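Local coordinates for protein UDP-N-acetylglucosamine 2-epimerase (Listeria monocytogenes, PDB 3OT5) that probably interconverts UDP-N-acetylglucosamine and UDP-N-acetylmannosamine by inverting the sugar at C2, as UDP-GlcNAc 2-epimerases do, at residues 228-233 / 305-310. Residues are numbered along the deposited sequence; the frame is centred on the assembly and turned at random.
Sequences LMTAHR and VFTDSG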
ATOM      1  N   LEU A 228       8.632  15.787   3.260  1.00 40.15           N
ATOM      2  CA  LEU A 228       7.204  15.545   3.184  1.00 40.49           C
ATOM      3  C   LEU A 228       6.759  14.966   4.517  1.00 40.68           C
ATOM      4  O   LEU A 228       7.468  14.146   5.108  1.00 41.50           O
ATOM      5  CB  LEU A 228       6.935  14.568   2.039  1.00 40.08           C
ATOM      6  CG  LEU A 228       5.515  14.175   1.652  1.00 42.05           C
ATOM      7  CD1 LEU A 228       4.673  15.385   1.290  1.00 40.69           C
ATOM      8  CD2 LEU A 228       5.593  13.195   0.475  1.00 42.55           C
ATOM      9  N   MET A 229       5.615  15.419   5.016  1.00 40.87           N
ATOM     10  CA  MET A 229       5.083  14.923   6.280  1.00 42.09           C
ATOM     11  C   MET A 229       3.596  14.570   6.185  1.00 43.16           C
ATOM     12  O   MET A 229       2.828  15.268   5.533  1.00 42.81           O
ATOM     13  CB  MET A 229       5.246  15.963   7.374  1.00 43.35           C
ATOM     14  CG  MET A 229       4.681  15.504   8.701  1.00 45.90           C
ATOM     15  SD  MET A 229       4.815  16.747   9.964  1.00 51.03           S
ATOM     16  CE  MET A 229       3.940  15.928  11.303  1.00 55.77           C
ATOM     17  N   THR A 230       3.215  13.469   6.822  1.00 43.23           N
ATOM     18  CA  THR A 230       1.820  13.041   6.891  1.00 44.14           C
ATOM     19  C   THR A 230       1.640  12.313   8.213  1.00 44.71           C
ATOM     20  O   THR A 230       2.554  11.637   8.698  1.00 44.35           O
ATOM     21  CB  THR A 230       1.391  12.119   5.740  1.00 43.34           C
ATOM     22  OG1 THR A 230       2.182  10.922   5.741  1.00 47.66           O
ATOM     23  CG2 THR A 230       1.543  12.818   4.404  1.00 46.07           C
ATOM     24  N   ALA A 231       0.472  12.490   8.804  1.00 45.37           N
ATOM     25  CA  ALA A 231       0.130  11.865  10.051  1.00 47.24           C
ATOM     26  C   ALA A 231      -1.373  11.684  10.050  1.00 48.36           C
ATOM     27  O   ALA A 231      -2.118  12.669   9.982  1.00 49.35           O
ATOM     28  CB  ALA A 231       0.567  12.737  11.220  1.00 48.00           C
ATOM     29  N   HIS A 232      -1.825  10.434  10.079  1.00 48.36           N
ATOM     30  CA  HIS A 232      -3.263  10.157  10.090  1.00 50.67           C
ATOM     31  C   HIS A 232      -3.719   9.238  11.236  1.00 50.41           C
ATOM     32  O   HIS A 232      -4.907   8.983  11.378  1.00 51.23           O
ATOM     33  CB  HIS A 232      -3.695   9.585   8.728  1.00 50.68           C
ATOM     34  CG  HIS A 232      -3.558  10.562   7.602  1.00 57.57           C
ATOM     35  ND1 HIS A 232      -4.587  11.392   7.205  1.00 65.39           N
ATOM     36  CD2 HIS A 232      -2.504  10.862   6.804  1.00 61.27           C
ATOM     37  CE1 HIS A 232      -4.175  12.156   6.207  1.00 64.83           C
ATOM     38  NE2 HIS A 232      -2.914  11.855   5.945  1.00 63.64           N
ATOM     39  N   ARG A 233      -2.789   8.757  12.054  1.00 50.26           N
ATOM     40  CA  ARG A 233      -3.135   7.855  13.153  1.00 52.37           C
ATOM     41  C   ARG A 233      -3.807   8.646  14.257  1.00 53.07           C
ATOM     42  O   ARG A 233      -3.358   9.731  14.619  1.00 53.20           O
ATOM     43  CB  ARG A 233      -1.892   7.199  13.732  1.00 52.89           C
ATOM     44  CG  ARG A 233      -1.041   6.421  12.739  1.00 54.36           C
ATOM     45  CD  ARG A 233      -1.541   5.085  12.408  1.00 53.69           C
ATOM     46  NE  ARG A 233      -1.604   4.241  13.593  1.00 59.05           N
ATOM     47  CZ  ARG A 233      -1.772   2.924  13.546  1.00 56.64           C
ATOM     48  NH1 ARG A 233      -1.843   2.235  14.664  1.00 59.47           N
ATOM     49  NH2 ARG A 233      -1.848   2.301  12.376  1.00 51.85           N
ATOM     50  N   VAL A 305      10.856  11.600   4.362  1.00 42.84           N
ATOM     51  CA  VAL A 305       9.444  11.685   4.684  1.00 41.90           C
ATOM     52  C   VAL A 305       9.194  11.243   6.103  1.00 41.10           C
ATOM     53  O   VAL A 305       9.804  10.288   6.576  1.00 43.00           O
ATOM     54  CB  VAL A 305       8.596  10.820   3.706  1.00 41.06           C
ATOM     55  CG1 VAL A 305       9.118   9.412   3.648  1.00 44.01           C
ATOM     56  CG2 VAL A 305       7.090  10.820   4.105  1.00 44.13           C
ATOM     57  N   PHE A 306       8.339  11.989   6.789  1.00 41.46           N
ATOM     58  CA  PHE A 306       7.899  11.678   8.139  1.00 41.20           C
ATOM     59  C   PHE A 306       6.499  11.171   7.970  1.00 40.08           C
ATOM     60  O   PHE A 306       5.691  11.860   7.389  1.00 39.22           O
ATOM     61  CB  PHE A 306       7.767  12.912   9.029  1.00 41.80           C
ATOM     62  CG  PHE A 306       9.065  13.523   9.469  1.00 45.02           C
ATOM     63  CD1 PHE A 306       9.757  12.997  10.553  1.00 47.59           C
ATOM     64  CD2 PHE A 306       9.539  14.691   8.877  1.00 45.98           C
ATOM     65  CE1 PHE A 306      10.944  13.593  10.999  1.00 51.66           C
ATOM     66  CE2 PHE A 306      10.710  15.290   9.312  1.00 47.39           C
ATOM     67  CZ  PHE A 306      11.419  14.737  10.373  1.00 51.09           C
ATOM     68  N   THR A 307       6.181  10.007   8.519  1.00 40.23           N
ATOM     69  CA  THR A 307       4.849   9.488   8.372  1.00 39.30           C
ATOM     70  C   THR A 307       4.521   8.469   9.422  1.00 39.54           C
ATOM     71  O   THR A 307       5.402   7.954  10.110  1.00 40.20           O
ATOM     72  CB  THR A 307       4.691   8.771   6.992  1.00 39.23           C
ATOM     73  OG1 THR A 307       3.307   8.533   6.698  1.00 39.94           O
ATOM     74  CG2 THR A 307       5.444   7.465   6.984  1.00 35.66           C
ATOM     75  N   ASP A 308       3.232   8.240   9.590  1.00 39.49           N
ATOM     76  CA  ASP A 308       2.758   7.191  10.460  1.00 41.51           C
ATOM     77  C   ASP A 308       1.908   6.250   9.581  1.00 41.85           C
ATOM     78  O   ASP A 308       1.189   5.385  10.087  1.00 42.20           O
ATOM     79  CB  ASP A 308       1.974   7.739  11.644  1.00 42.90           C
ATOM     80  CG  ASP A 308       0.705   8.444  11.237  1.00 44.37           C
ATOM     81  OD1 ASP A 308       0.361   8.436  10.035  1.00 44.39           O
ATOM     82  OD2 ASP A 308       0.034   8.995  12.137  1.00 47.21           O
ATOM     83  N   SER A 309       1.985   6.443   8.258  1.00 41.15           N
ATOM     84  CA  SER A 309       1.252   5.607   7.309  1.00 42.30           C
ATOM     85  C   SER A 309       1.981   4.306   6.970  1.00 41.97           C
ATOM     86  O   SER A 309       3.180   4.300   6.678  1.00 43.69           O
ATOM     87  CB  SER A 309       1.013   6.361   6.001  1.00 42.50           C
ATOM     88  OG  SER A 309       0.524   5.470   5.003  1.00 43.72           O
ATOM     89  N   GLY A 310       1.245   3.213   6.971  1.00 43.06           N
ATOM     90  CA  GLY A 310       1.810   1.908   6.629  1.00 43.40           C
ATOM     91  C   GLY A 310       2.227   1.853   5.171  1.00 41.90           C
ATOM     92  O   GLY A 310       3.352   1.446   4.845  1.00 40.30           O
TER
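L228 and M229 pair in parallel with V305 and F306, and two backbone bonds join the strands: F306 N gives its hydrogen to L228 O at 2.9 Å, and F306 O accepts from T230 N at 3.0 Å. This end is densely packed. M229 CG lies 4.0 Å from F306 CB, and both side chains press on V248 of helix 240-254. On the other face of the sheet L228 and V305 sit together, L228 running on to F295 and L299 of helix 292-301. The two strands are neighbours in the middle of the six-stranded parallel sheet of a Rossmann-like domain, strand order 3-2-1-4-5-6, one half of the GT-B-like architecture known for this epimerase family. One step further along, the side chains of T230 and T307 run side by side, and T307 OG1 donates to T230 OG1 at 2.8 Å. The same T307 oxygen accepts from S309 N, an ST turn just before helix 310-315. The first torsion of D308 (chi1 64°) sets CG between its backbone N and carbonyl carbon, from where the carboxylate crosses to the amides of H232 and R233. OD1 takes H232 N on the syn lone pair, 3.0 Å away and nearly straight (169°), while OD2, whose place is less sure, accepts from R233 N and from the side-chain amide of N236. Outward from this carboxylate the contact thins, the exposed H232 ring turning to H265 and the bent R233 chain leading its guanidinium away, so that the opposite charges of R233 and D308 do not touch.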